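Long-range contacts in alkylhalidase CmlS (Streptomyces venezuelae, PDB 3I3L), which acts as a flavin-dependent halogenase in chloramphenicol biosynthesis and carries its FAD on a covalent bond to the protein: residues Gln86-Lys91 with His121-Lys126; Trp209-Leu214 with Glu291-Gln296; Ser228-Asp233 with Glu389-Arg394; Val248-Asp253 with Ala267-Thr272. All coordinates share one frame; numbering follows the deposited sequence.

Interaction 1: Gln86-Lys91 with His121-Lys126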
loop_
_atom_site.group_PDB
_atom_site.type_symbol
_atom_site.label_atom_id
_atom_site.label_comp_id
_atom_site.label_asym_id
_atom_site.label_seq_id
_atom_site.Cartn_x
_atom_site.Cartn_y
_atom_site.Cartn_z
ATOM N N GLN A 86 4.953 4.654 23.321
ATOM C CA GLN A 86 5.788 5.608 22.578
ATOM C C GLN A 86 5.135 6.984 22.408
ATOM O O GLN A 86 5.820 7.951 22.127
ATOM C CB GLN A 86 6.206 5.054 21.204
ATOM C CG GLN A 86 6.853 3.661 21.204
ATOM C CD GLN A 86 7.971 3.504 22.255
ATOM O OE1 GLN A 86 7.844 2.729 23.224
ATOM N NE2 GLN A 86 9.049 4.244 22.078
ATOM N N ASN A 87 3.822 7.061 22.584
ATOM C CA ASN A 87 3.081 8.306 22.364
ATOM C C ASN A 87 3.286 8.947 20.989
ATOM O O ASN A 87 3.584 10.140 20.894
ATOM C CB ASN A 87 3.426 9.311 23.479
ATOM C CG ASN A 87 2.764 8.943 24.798
ATOM O OD1 ASN A 87 3.453 8.721 25.790
ATOM N ND2 ASN A 87 1.419 8.810 24.792
ATOM N N TYR A 88 3.138 8.148 19.924
ATOM C CA TYR A 88 3.386 8.622 18.568
ATOM C C TYR A 88 2.299 9.620 18.262
ATOM O O TYR A 88 1.176 9.436 18.718
ATOM C CB TYR A 88 3.307 7.450 17.590
ATOM C CG TYR A 88 4.485 6.483 17.657
ATOM C CD1 TYR A 88 5.780 6.923 17.607
ATOM C CD2 TYR A 88 4.267 5.138 17.740
ATOM C CE1 TYR A 88 6.806 6.085 17.652
ATOM C CE2 TYR A 88 5.315 4.249 17.772
ATOM C CZ TYR A 88 6.577 4.724 17.734
ATOM O OH TYR A 88 7.630 3.857 17.785
ATOM N N VAL A 89 2.600 10.663 17.489
ATOM C CA VAL A 89 1.528 11.565 17.056
ATOM C C VAL A 89 0.442 10.746 16.324
ATOM O O VAL A 89 0.783 9.919 15.452
ATOM C CB VAL A 89 2.079 12.667 16.122
ATOM C CG1 VAL A 89 0.923 13.563 15.523
ATOM C CG2 VAL A 89 3.071 13.529 16.867
ATOM N N LYS A 90 -0.837 10.951 16.669
ATOM C CA LYS A 90 -1.931 10.203 16.022
ATOM C C LYS A 90 -2.379 10.828 14.699
ATOM O O LYS A 90 -2.542 12.048 14.589
ATOM C CB LYS A 90 -3.134 9.959 16.942
ATOM C CG LYS A 90 -2.756 9.033 18.119
ATOM C CD LYS A 90 -3.730 7.861 18.341
ATOM C CE LYS A 90 -2.963 6.468 18.531
ATOM N NZ LYS A 90 -1.834 6.527 19.531
ATOM N N LYS A 91 -2.579 9.972 13.701
ATOM C CA LYS A 91 -2.987 10.453 12.366
ATOM C C LYS A 91 -4.390 10.000 12.050
ATOM O O LYS A 91 -4.615 8.811 11.942
ATOM C CB LYS A 91 -2.011 9.941 11.266
ATOM C CG LYS A 91 -2.645 9.958 9.869
ATOM C CD LYS A 91 -1.634 9.976 8.814
ATOM C CE LYS A 91 -1.349 8.652 8.326
ATOM N NZ LYS A 91 -1.193 8.666 6.758
ATOM N N HIS A 121 -7.253 4.743 12.974
ATOM C CA HIS A 121 -6.244 5.756 12.855
ATOM C C HIS A 121 -4.866 5.069 12.664
ATOM O O HIS A 121 -4.759 3.821 12.688
ATOM C CB HIS A 121 -6.231 6.586 14.118
ATOM C CG HIS A 121 -5.742 5.814 15.293
ATOM N ND1 HIS A 121 -6.559 4.964 16.015
ATOM C CD2 HIS A 121 -4.500 5.678 15.811
ATOM C CE1 HIS A 121 -5.848 4.360 16.953
ATOM N NE2 HIS A 121 -4.597 4.781 16.855
ATOM N N ALA A 122 -3.831 5.868 12.388
ATOM C CA ALA A 122 -2.492 5.356 12.471
ATOM C C ALA A 122 -1.686 6.417 13.142
ATOM O O ALA A 122 -2.242 7.221 13.915
ATOM C CB ALA A 122 -1.890 4.945 11.073
ATOM N N VAL A 123 -0.385 6.454 12.872
ATOM C CA VAL A 123 0.459 7.397 13.596
ATOM C C VAL A 123 1.531 7.899 12.677
ATOM O O VAL A 123 1.721 7.367 11.561
ATOM C CB VAL A 123 1.161 6.676 14.760
ATOM C CG1 VAL A 123 0.144 6.268 15.839
ATOM C CG2 VAL A 123 1.925 5.413 14.209
ATOM N N GLN A 124 2.236 8.910 13.141
ATOM C CA GLN A 124 3.388 9.437 12.449
ATOM C C GLN A 124 4.597 9.115 13.355
ATOM O O GLN A 124 4.453 9.149 14.570
ATOM C CB GLN A 124 3.256 10.956 12.289
ATOM C CG GLN A 124 1.815 11.468 12.008
ATOM C CD GLN A 124 1.451 11.303 10.548
ATOM O OE1 GLN A 124 0.554 11.975 10.037
ATOM N NE2 GLN A 124 2.178 10.451 9.846
ATOM N N VAL A 125 5.756 8.759 12.771
ATOM C CA VAL A 125 6.891 8.369 13.583
ATOM C C VAL A 125 8.195 8.963 13.106
ATOM O O VAL A 125 8.347 9.359 11.952
ATOM C CB VAL A 125 7.071 6.813 13.693
ATOM C CG1 VAL A 125 5.712 6.126 14.088
ATOM C CG2 VAL A 125 7.561 6.249 12.345
ATOM N N LYS A 126 9.154 8.985 14.017
ATOM C CA LYS A 126 10.524 9.174 13.693
ATOM C C LYS A 126 11.071 7.777 13.430
ATOM O O LYS A 126 11.086 6.920 14.339
ATOM C CB LYS A 126 11.204 9.874 14.872
ATOM C CG LYS A 126 12.628 10.246 14.650
ATOM C CD LYS A 126 13.083 11.322 15.694
ATOM C CE LYS A 126 13.124 12.718 15.036
ATOM N NZ LYS A 126 13.580 13.787 16.000
HETATM O O HOH W 1 5.658 10.754 16.558
#
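Y88 and V125 make the tight end of this contact. CG1 of V125 sits 3.6 Å from the centroid of the Y88 ring, almost straight above it, a CH-pi contact over one face; CB of Q86 lies over the opposite face, toward its rim. With CG of Y88 anti to its carbonyl carbon (chi1 -73°), the ring lies over V125 while its CB packs on CB of V123 at 3.6 Å. F130 of helix 127-140 touches both Y88 and V125.

Further along, the two chains become an antiparallel ladder. K91 N donates to A122 O at 2.8 Å, nearly straight (173°), and A122 N returns a bond to K91 O at 3.1 Å. K90 and V123 form the non-hydrogen-bonded pair, and Q124 N reaches V89 O at 2.9 Å. Beyond that the chains part: a water accepts from V89 N (3.2 Å) and donates to Q124 O (2.8 Å), standing in for a direct bond.

The looser side is that of K90, an exposed lysine whose bent chain runs past the H121 imidazole; the model is too close there for details to be trusted. K91, by contrast, turns to the other face. The contact covers its aliphatic part, while its NZ bonds to S65, an FAD-binding residue, so a probably charged amine is held by a hydroxyl close to the FAD site.

Interaction 2: Trp209-Leu214 with Glu291-Gln296; sequences WSYFKL and EVRIVQ
W209 holds CG between its backbone N and carbonyl carbon (chi1 71°), while R293 points CG away from its own C=O carbon (chi1 -69°) and then runs extended to NE; together these turns lay the start of the arginine chain on the indole. CB of R293 stands 3.8 Å from the centroid of the six-membered ring, over its face. At the far end of the indole, CZ3 meets CG1 of V295 at 3.7 Å.

Underneath, the two residues form an antiparallel hydrogen-bonded pair: W209 N to R293 O at 3.1 Å and R293 N to W209 O at 3.0 Å. A water also donates to W209 O (2.8 Å) and to E291 O (2.7 Å), and accepts from NH1 of R293 (3.0 Å) in the guanidinium plane. D290 forms a salt bridge with that same NH1. W209 NE1 donates a hydrogen bond to the Y60 hydroxyl, and the Y60 ring makes a cation-pi contact with R293.

The pairing joins strands 203-213 and 287-302, antiparallel neighbours in the large mixed sheet of the FAD-binding domain, with the V295 side chain about 4 Å from the bound FAD (nearest atoms) and close to D297, the residue covalently bound to it.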
loop_
_atom_site.group_PDB
_atom_site.type_symbol
_atom_site.label_atom_id
_atom_site.label_comp_id
_atom_site.label_asym_id
_atom_site.label_seq_id
_atom_site.Cartn_x
_atom_site.Cartn_y
_atom_site.Cartn_z
ATOM N N TRP A 209 13.975 17.287 1.210
ATOM C CA TRP A 209 13.170 17.501 2.406
ATOM C C TRP A 209 13.952 17.951 3.588
ATOM O O TRP A 209 15.163 17.770 3.625
ATOM C CB TRP A 209 12.413 16.209 2.797
ATOM C CG TRP A 209 13.248 15.072 3.342
ATOM C CD1 TRP A 209 13.448 14.762 4.645
ATOM C CD2 TRP A 209 13.972 14.095 2.587
ATOM N NE1 TRP A 209 14.255 13.654 4.765
ATOM C CE2 TRP A 209 14.560 13.206 3.507
ATOM C CE3 TRP A 209 14.183 13.889 1.218
ATOM C CZ2 TRP A 209 15.364 12.128 3.106
ATOM C CZ3 TRP A 209 14.974 12.805 0.811
ATOM C CH2 TRP A 209 15.581 11.964 1.750
ATOM N N SER A 210 13.238 18.485 4.572
ATOM C CA SER A 210 13.832 18.979 5.804
ATOM C C SER A 210 12.759 19.043 6.888
ATOM O O SER A 210 11.622 18.587 6.660
ATOM C CB SER A 210 14.463 20.361 5.567
ATOM O OG SER A 210 15.298 20.797 6.652
ATOM N N TYR A 211 13.100 19.607 8.059
ATOM C CA TYR A 211 12.175 19.691 9.184
ATOM C C TYR A 211 12.003 21.127 9.657
ATOM O O TYR A 211 12.893 21.947 9.511
ATOM C CB TYR A 211 12.625 18.752 10.309
ATOM C CG TYR A 211 12.631 17.287 9.860
ATOM C CD1 TYR A 211 11.576 16.455 10.131
ATOM C CD2 TYR A 211 13.684 16.768 9.126
ATOM C CE1 TYR A 211 11.580 15.143 9.698
ATOM C CE2 TYR A 211 13.686 15.476 8.693
ATOM C CZ TYR A 211 12.616 14.663 9.001
ATOM O OH TYR A 211 12.568 13.354 8.558
ATOM N N PHE A 212 10.829 21.418 10.204
ATOM C CA PHE A 212 10.483 22.722 10.712
ATOM C C PHE A 212 9.909 22.613 12.110
ATOM O O PHE A 212 9.219 21.652 12.421
ATOM C CB PHE A 212 9.482 23.442 9.802
ATOM C CG PHE A 212 10.067 23.869 8.477
ATOM C CD1 PHE A 212 10.589 25.155 8.313
ATOM C CD2 PHE A 212 10.084 22.989 7.378
ATOM C CE1 PHE A 212 11.149 25.574 7.057
ATOM C CE2 PHE A 212 10.647 23.394 6.140
ATOM C CZ PHE A 212 11.172 24.689 5.982
ATOM N N LYS A 213 10.179 23.628 12.932
ATOM C CA LYS A 213 9.528 23.801 14.228
ATOM C C LYS A 213 8.250 24.587 13.991
ATOM O O LYS A 213 8.286 25.742 13.576
ATOM C CB LYS A 213 10.462 24.529 15.196
ATOM C CG LYS A 213 9.825 24.945 16.548
ATOM C CD LYS A 213 10.715 24.521 17.743
ATOM C CE LYS A 213 11.986 25.337 17.842
ATOM N NZ LYS A 213 11.752 26.623 18.583
ATOM N N LEU A 214 7.121 23.925 14.224
ATOM C CA LEU A 214 5.817 24.462 13.889
ATOM C C LEU A 214 4.827 23.595 14.617
ATOM O O LEU A 214 4.995 22.379 14.669
ATOM C CB LEU A 214 5.563 24.344 12.369
ATOM C CG LEU A 214 4.147 24.713 11.883
ATOM C CD1 LEU A 214 3.861 26.217 12.022
ATOM C CD2 LEU A 214 3.922 24.252 10.456
ATOM N N GLU A 291 19.136 19.966 8.536
ATOM C CA GLU A 291 19.669 19.993 7.177
ATOM C C GLU A 291 18.600 19.485 6.159
ATOM O O GLU A 291 17.552 18.916 6.540
ATOM C CB GLU A 291 20.886 19.046 7.101
ATOM C CG GLU A 291 20.497 17.587 7.421
ATOM C CD GLU A 291 21.651 16.616 7.377
ATOM O OE1 GLU A 291 22.286 16.463 6.303
ATOM O OE2 GLU A 291 21.905 15.965 8.407
ATOM N N VAL A 292 18.891 19.670 4.879
ATOM C CA VAL A 292 18.036 19.096 3.853
ATOM C C VAL A 292 18.731 17.937 3.219
ATOM O O VAL A 292 19.947 17.968 3.005
ATOM C CB VAL A 292 17.493 20.120 2.749
ATOM C CG1 VAL A 292 17.740 21.597 3.142
ATOM C CG2 VAL A 292 17.957 19.780 1.395
ATOM N N ARG A 293 17.944 16.897 2.957
ATOM C CA ARG A 293 18.457 15.651 2.383
ATOM C C ARG A 293 17.790 15.458 1.042
ATOM O O ARG A 293 16.791 16.093 0.761
ATOM C CB ARG A 293 18.087 14.501 3.312
ATOM C CG ARG A 293 18.872 14.524 4.729
ATOM C CD ARG A 293 18.160 13.534 5.678
ATOM N NE ARG A 293 18.798 13.370 6.978
ATOM C CZ ARG A 293 18.499 14.065 8.066
ATOM N NH1 ARG A 293 17.573 15.006 8.056
ATOM N NH2 ARG A 293 19.132 13.793 9.181
ATOM N N ILE A 294 18.360 14.615 0.199
ATOM C CA ILE A 294 17.763 14.288 -1.071
ATOM C C ILE A 294 17.874 12.805 -1.313
ATOM O O ILE A 294 18.736 12.119 -0.727
ATOM C CB ILE A 294 18.494 14.983 -2.234
ATOM C CG1 ILE A 294 19.880 14.381 -2.428
ATOM C CG2 ILE A 294 18.612 16.525 -1.921
ATOM C CD1 ILE A 294 20.761 15.117 -3.466
ATOM N N VAL A 295 17.016 12.317 -2.199
ATOM C CA VAL A 295 17.149 10.974 -2.692
ATOM C C VAL A 295 16.333 10.759 -3.938
ATOM O O VAL A 295 15.278 11.355 -4.074
ATOM C CB VAL A 295 16.739 9.955 -1.602
ATOM C CG1 VAL A 295 15.234 9.914 -1.455
ATOM C CG2 VAL A 295 17.284 8.578 -1.968
ATOM N N GLN A 296 16.821 9.902 -4.843
ATOM C CA GLN A 296 16.016 9.375 -5.940
ATOM C C GLN A 296 15.050 8.292 -5.451
ATOM O O GLN A 296 15.478 7.256 -4.960
ATOM C CB GLN A 296 16.873 8.748 -7.086
ATOM C CG GLN A 296 17.960 9.688 -7.796
ATOM C CD GLN A 296 17.391 10.903 -8.507
ATOM O OE1 GLN A 296 16.241 10.915 -9.001
ATOM N NE2 GLN A 296 18.189 11.952 -8.553
HETATM O O HOH W 2 16.197 16.637 5.987
#

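Interaction 3: Ser228-Asp233 with Glu389-Arg394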
loop_
_atom_site.group_PDB
_atom_site.type_symbol
_atom_site.label_atom_id
_atom_site.label_comp_id
_atom_site.label_asym_id
_atom_site.label_seq_id
_atom_site.Cartn_x
_atom_site.Cartn_y
_atom_site.Cartn_z
ATOM N N SER A 228 -0.703 16.679 1.462
ATOM C CA SER A 228 -0.024 16.566 0.154
ATOM C C SER A 228 -0.553 17.693 -0.721
ATOM O O SER A 228 -1.755 17.872 -0.849
ATOM C CB SER A 228 -0.271 15.230 -0.541
ATOM O OG SER A 228 0.021 14.117 0.294
ATOM N N ILE A 229 0.358 18.457 -1.312
ATOM C CA ILE A 229 0.007 19.762 -1.889
ATOM C C ILE A 229 0.722 19.957 -3.198
ATOM O O ILE A 229 1.943 19.886 -3.273
ATOM C CB ILE A 229 0.402 20.899 -0.945
ATOM C CG1 ILE A 229 -0.200 20.647 0.444
ATOM C CG2 ILE A 229 0.045 22.292 -1.544
ATOM C CD1 ILE A 229 0.051 21.774 1.484
ATOM N N THR A 230 -0.063 20.087 -4.252
ATOM C CA THR A 230 0.482 20.225 -5.580
ATOM C C THR A 230 0.986 21.669 -5.825
ATOM O O THR A 230 0.409 22.622 -5.328
ATOM C CB THR A 230 -0.511 19.835 -6.661
ATOM O OG1 THR A 230 -1.622 20.752 -6.671
ATOM C CG2 THR A 230 -1.013 18.391 -6.427
ATOM N N PHE A 231 2.059 21.780 -6.600
ATOM C CA PHE A 231 2.520 23.056 -7.197
ATOM C C PHE A 231 3.075 22.728 -8.601
ATOM O O PHE A 231 2.955 21.572 -9.084
ATOM C CB PHE A 231 3.577 23.721 -6.300
ATOM C CG PHE A 231 4.927 22.992 -6.270
ATOM C CD1 PHE A 231 6.046 23.558 -6.867
ATOM C CD2 PHE A 231 5.092 21.789 -5.551
ATOM C CE1 PHE A 231 7.285 22.916 -6.804
ATOM C CE2 PHE A 231 6.339 21.124 -5.476
ATOM C CZ PHE A 231 7.418 21.674 -6.131
ATOM N N GLU A 232 3.705 23.716 -9.253
ATOM C CA GLU A 232 4.112 23.592 -10.648
ATOM C C GLU A 232 4.945 22.386 -10.986
ATOM O O GLU A 232 4.742 21.800 -12.034
ATOM C CB GLU A 232 4.931 24.857 -11.112
ATOM C CG GLU A 232 5.604 24.598 -12.540
ATOM C CD GLU A 232 6.302 25.841 -13.174
ATOM O OE1 GLU A 232 7.283 26.377 -12.593
ATOM O OE2 GLU A 232 5.858 26.274 -14.276
ATOM N N ASP A 233 5.942 22.093 -10.140
ATOM C CA ASP A 233 6.961 21.101 -10.432
ATOM C C ASP A 233 6.752 19.796 -9.633
ATOM O O ASP A 233 7.692 18.968 -9.521
ATOM C CB ASP A 233 8.396 21.632 -10.113
ATOM C CG ASP A 233 8.811 22.804 -10.979
ATOM O OD1 ASP A 233 8.613 22.748 -12.213
ATOM O OD2 ASP A 233 9.371 23.760 -10.395
ATOM N N GLU A 389 7.412 19.197 -17.039
ATOM C CA GLU A 389 7.859 17.796 -17.200
ATOM C C GLU A 389 7.325 16.854 -16.081
ATOM O O GLU A 389 6.942 15.719 -16.350
ATOM C CB GLU A 389 9.387 17.693 -17.275
ATOM C CG GLU A 389 9.831 16.302 -17.786
ATOM C CD GLU A 389 11.302 16.237 -18.188
ATOM O OE1 GLU A 389 11.738 15.161 -18.679
ATOM O OE2 GLU A 389 12.027 17.267 -18.062
ATOM N N PHE A 390 7.205 17.368 -14.862
ATOM C CA PHE A 390 6.611 16.580 -13.801
ATOM C C PHE A 390 5.220 16.052 -14.178
ATOM O O PHE A 390 4.993 14.865 -14.168
ATOM C CB PHE A 390 6.513 17.341 -12.457
ATOM C CG PHE A 390 6.073 16.450 -11.330
ATOM C CD1 PHE A 390 7.002 15.694 -10.601
ATOM C CD2 PHE A 390 4.720 16.309 -11.034
ATOM C CE1 PHE A 390 6.582 14.810 -9.587
ATOM C CE2 PHE A 390 4.305 15.419 -9.986
ATOM C CZ PHE A 390 5.258 14.699 -9.277
ATOM N N TRP A 391 4.300 16.968 -14.482
ATOM C CA TRP A 391 2.921 16.602 -14.752
ATOM C C TRP A 391 2.760 15.816 -16.049
ATOM O O TRP A 391 1.964 14.896 -16.130
ATOM C CB TRP A 391 1.995 17.832 -14.661
ATOM C CG TRP A 391 2.017 18.360 -13.260
ATOM C CD1 TRP A 391 2.686 19.454 -12.804
ATOM C CD2 TRP A 391 1.424 17.754 -12.127
ATOM N NE1 TRP A 391 2.528 19.582 -11.423
ATOM C CE2 TRP A 391 1.768 18.546 -10.985
ATOM C CE3 TRP A 391 0.693 16.607 -11.938
ATOM C CZ2 TRP A 391 1.376 18.216 -9.690
ATOM C CZ3 TRP A 391 0.294 16.278 -10.638
ATOM C CH2 TRP A 391 0.632 17.078 -9.541
ATOM N N ARG A 392 3.556 16.173 -17.035
ATOM C CA ARG A 392 3.517 15.584 -18.361
ATOM C C ARG A 392 3.987 14.128 -18.334
ATOM O O ARG A 392 3.498 13.291 -19.089
ATOM C CB ARG A 392 4.456 16.402 -19.280
ATOM C CG ARG A 392 4.697 15.824 -20.662
ATOM C CD ARG A 392 5.263 16.943 -21.671
ATOM N NE ARG A 392 6.587 17.405 -21.336
ATOM C CZ ARG A 392 6.893 18.584 -20.752
ATOM N NH1 ARG A 392 8.147 18.912 -20.518
ATOM N NH2 ARG A 392 5.958 19.462 -20.403
ATOM N N LYS A 393 5.002 13.839 -17.536
ATOM C CA LYS A 393 5.453 12.465 -17.455
ATOM C C LYS A 393 4.397 11.608 -16.766
ATOM O O LYS A 393 4.296 10.450 -17.065
ATOM C CB LYS A 393 6.845 12.342 -16.757
ATOM C CG LYS A 393 8.000 13.071 -17.525
ATOM C CD LYS A 393 8.205 12.447 -18.934
ATOM C CE LYS A 393 9.472 12.948 -19.648
ATOM N NZ LYS A 393 10.584 11.936 -19.494
ATOM N N ARG A 394 3.626 12.181 -15.853
ATOM C CA ARG A 394 2.806 11.355 -14.968
ATOM C C ARG A 394 1.328 11.266 -15.322
ATOM O O ARG A 394 0.631 10.298 -14.920
ATOM C CB ARG A 394 2.989 11.779 -13.513
ATOM C CG ARG A 394 4.327 11.371 -12.979
ATOM C CD ARG A 394 4.741 12.309 -11.824
ATOM N NE ARG A 394 6.098 12.025 -11.393
ATOM C CZ ARG A 394 7.201 12.434 -12.046
ATOM N NH1 ARG A 394 7.098 13.160 -13.156
ATOM N NH2 ARG A 394 8.409 12.159 -11.581
#
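One hydrogen bond crosses between W391 and F231. NE1 of W391, with F231 O close to the indole plane, donates to that oxygen over 3.1 Å at 153°. CG of W391 sits beside the backbone N (chi1 -63°), which carries the indole from the helix to the end of strand 226-231. E232 O also comes near that edge, and it accepts from S388 OG.

Apolar contact comes from T230, whose CG2 meets CH2 of W391 at 3.8 Å, the two side chains about at right angles. The threonine hydroxyl is engaged with E385 and with the backbone N of G99. F390 touches the other segment through its CB and ring, where D233 O lies 3.5 Å from CG.

Within the helix F390 turns its edge, CD2 foremost, to the centre of one W391 face, and CD of R394 lies over a face of F390, toward its rim. R394 NH1 bonds F390 O at 2.9 Å, on a lone pair, and its charge is paired with D253.

The chemistry is that of a buried strand end: the F231 carbonyl is met by the indole N-H close to the ring plane, which ties the orientation of W391 to the strand.

Interaction 4: Val248-Asp253 with Ala267-Thr272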
loop_
_atom_site.group_PDB
_atom_site.type_symbol
_atom_site.label_atom_id
_atom_site.label_comp_id
_atom_site.label_asym_id
_atom_site.label_seq_id
_atom_site.Cartn_x
_atom_site.Cartn_y
_atom_site.Cartn_z
ATOM N N VAL A 248 8.805 18.182 6.147
ATOM C CA VAL A 248 8.319 18.940 4.947
ATOM C C VAL A 248 9.156 18.584 3.719
ATOM O O VAL A 248 10.347 18.882 3.664
ATOM C CB VAL A 248 8.356 20.454 5.200
ATOM C CG1 VAL A 248 7.801 21.206 3.938
ATOM C CG2 VAL A 248 7.480 20.818 6.420
ATOM N N GLY A 249 8.544 17.918 2.740
ATOM C CA GLY A 249 9.311 17.353 1.614
ATOM C C GLY A 249 8.781 17.805 0.264
ATOM O O GLY A 249 7.565 18.048 0.107
ATOM N N LEU A 250 9.684 17.934 -0.709
ATOM C CA LEU A 250 9.292 18.185 -2.091
ATOM C C LEU A 250 9.441 16.890 -2.875
ATOM O O LEU A 250 10.468 16.224 -2.807
ATOM C CB LEU A 250 10.212 19.262 -2.762
ATOM C CG LEU A 250 10.464 20.502 -1.880
ATOM C CD1 LEU A 250 11.548 21.397 -2.497
ATOM C CD2 LEU A 250 9.192 21.337 -1.665
ATOM N N VAL A 251 8.441 16.568 -3.663
ATOM C CA VAL A 251 8.588 15.480 -4.635
ATOM C C VAL A 251 8.524 16.098 -6.041
ATOM O O VAL A 251 7.507 16.674 -6.438
ATOM C CB VAL A 251 7.507 14.373 -4.430
ATOM C CG1 VAL A 251 7.669 13.226 -5.442
ATOM C CG2 VAL A 251 7.628 13.807 -2.980
ATOM N N VAL A 252 9.634 15.976 -6.773
ATOM C CA VAL A 252 9.808 16.637 -8.062
ATOM C C VAL A 252 10.311 15.587 -9.043
ATOM O O VAL A 252 10.466 14.401 -8.673
ATOM C CB VAL A 252 10.797 17.806 -7.971
ATOM C CG1 VAL A 252 10.269 18.885 -7.026
ATOM C CG2 VAL A 252 12.210 17.347 -7.466
ATOM N N ASP A 253 10.517 15.978 -10.300
ATOM C CA ASP A 253 10.879 14.997 -11.337
ATOM C C ASP A 253 12.385 14.805 -11.297
ATOM O O ASP A 253 13.099 15.680 -10.827
ATOM C CB ASP A 253 10.415 15.460 -12.706
ATOM C CG ASP A 253 10.677 14.431 -13.792
ATOM O OD1 ASP A 253 9.990 13.392 -13.820
ATOM O OD2 ASP A 253 11.618 14.654 -14.598
ATOM N N ALA A 267 19.668 25.693 -1.490
ATOM C CA ALA A 267 19.111 26.714 -2.334
ATOM C C ALA A 267 17.930 26.147 -3.131
ATOM O O ALA A 267 16.894 26.793 -3.226
ATOM C CB ALA A 267 20.230 27.290 -3.304
ATOM N N PHE A 268 18.082 24.942 -3.695
ATOM C CA PHE A 268 16.959 24.324 -4.406
ATOM C C PHE A 268 15.708 24.146 -3.513
ATOM O O PHE A 268 14.582 24.380 -3.937
ATOM C CB PHE A 268 17.356 22.996 -5.067
ATOM C CG PHE A 268 16.232 22.386 -5.889
ATOM C CD1 PHE A 268 16.026 22.780 -7.205
ATOM C CD2 PHE A 268 15.345 21.464 -5.318
ATOM C CE1 PHE A 268 14.990 22.238 -7.965
ATOM C CE2 PHE A 268 14.323 20.939 -6.024
ATOM C CZ PHE A 268 14.121 21.293 -7.369
ATOM N N TYR A 269 15.935 23.782 -2.266
ATOM C CA TYR A 269 14.866 23.470 -1.358
ATOM C C TYR A 269 14.021 24.684 -1.021
ATOM O O TYR A 269 12.774 24.667 -1.154
ATOM C CB TYR A 269 15.431 22.779 -0.093
ATOM C CG TYR A 269 14.406 22.434 0.929
ATOM C CD1 TYR A 269 13.480 21.389 0.720
ATOM C CD2 TYR A 269 14.323 23.154 2.106
ATOM C CE1 TYR A 269 12.487 21.073 1.713
ATOM C CE2 TYR A 269 13.374 22.851 3.098
ATOM C CZ TYR A 269 12.458 21.802 2.886
ATOM O OH TYR A 269 11.516 21.527 3.867
ATOM N N SER A 270 14.678 25.751 -0.584
ATOM C CA SER A 270 13.981 27.001 -0.225
ATOM C C SER A 270 13.305 27.676 -1.423
ATOM O O SER A 270 12.153 28.108 -1.301
ATOM C CB SER A 270 14.948 27.999 0.417
ATOM O OG SER A 270 15.659 27.333 1.451
ATOM N N SER A 271 13.994 27.785 -2.565
ATOM C CA SER A 271 13.353 28.486 -3.713
ATOM C C SER A 271 12.210 27.658 -4.319
ATOM O O SER A 271 11.209 28.190 -4.788
ATOM C CB SER A 271 14.358 28.879 -4.811
ATOM O OG SER A 271 15.098 27.775 -5.289
ATOM N N THR A 272 12.338 26.348 -4.275
ATOM C CA THR A 272 11.250 25.514 -4.727
ATOM C C THR A 272 10.079 25.572 -3.746
ATOM O O THR A 272 8.930 25.786 -4.160
ATOM C CB THR A 272 11.708 24.077 -4.993
ATOM O OG1 THR A 272 12.835 24.102 -5.874
ATOM C CG2 THR A 272 10.609 23.278 -5.696
#
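Strand 248-253 and helix 267-272 approach most closely at L250 and Y269, whose CA atoms are 7.7 Å apart. The segment axes cross at 92°, nearly perpendicular, with a closest approach of 9.8 Å, so only side chains bridge the gap. The strand's alternation decides which ones: V248, L250 and V252 point toward the helix.

Y269 has CG anti to its backbone N (chi1 179°), and its ring reaches down to the start of the strand segment. There the hydroxyl donates to V248 O at 2.9 Å, from well above the carbonyl plane (42° out of it), and also rests on V248 CB.

This is a helix laid across one face of the large mixed sheet of the FAD-binding domain. Strand 203-213, next to 245-253, lies under it too: S210 and F212 both touch Y269.

L250 fills the middle. Its CD1 is wedged between CD1 of Y269 at 3.8 Å and CB of T272 at 3.7 Å, a methyl buried between successive helical turns. V252 meets the helix more lightly, CG2 to F268 CZ at 4.4 Å.

Within the helix, T272 OG1 donates to F268 O at 2.6 Å, which also takes the T272 backbone N-H, and the hydroxyl oxygen lies over the centre of the phenyl face. F231 of strand 226-231, one strand further on beyond 234-240, touches both V252 and T272.

Overall arrangement
Going from the N terminus, interaction 1 closes first, a loop of 29 residues between 86-91 and 121-126, and is complete before the others open. Interaction 2 opens at 209-214 and interaction 3 at 228-233; then interaction 4 opens at 248-253 and closes at 267-272, nested inside both. Interaction 2 closes at 291-296 and interaction 3 only at 389-394, so those two cross. All four reach the same large mixed sheet: interactions 1 and 2 pair its strands, interactions 3 and 4 set helices against it. Interaction 4 touches its neighbours directly, through S210 and V248 toward interaction 2 and the D253–R394 salt bridge toward interaction 3.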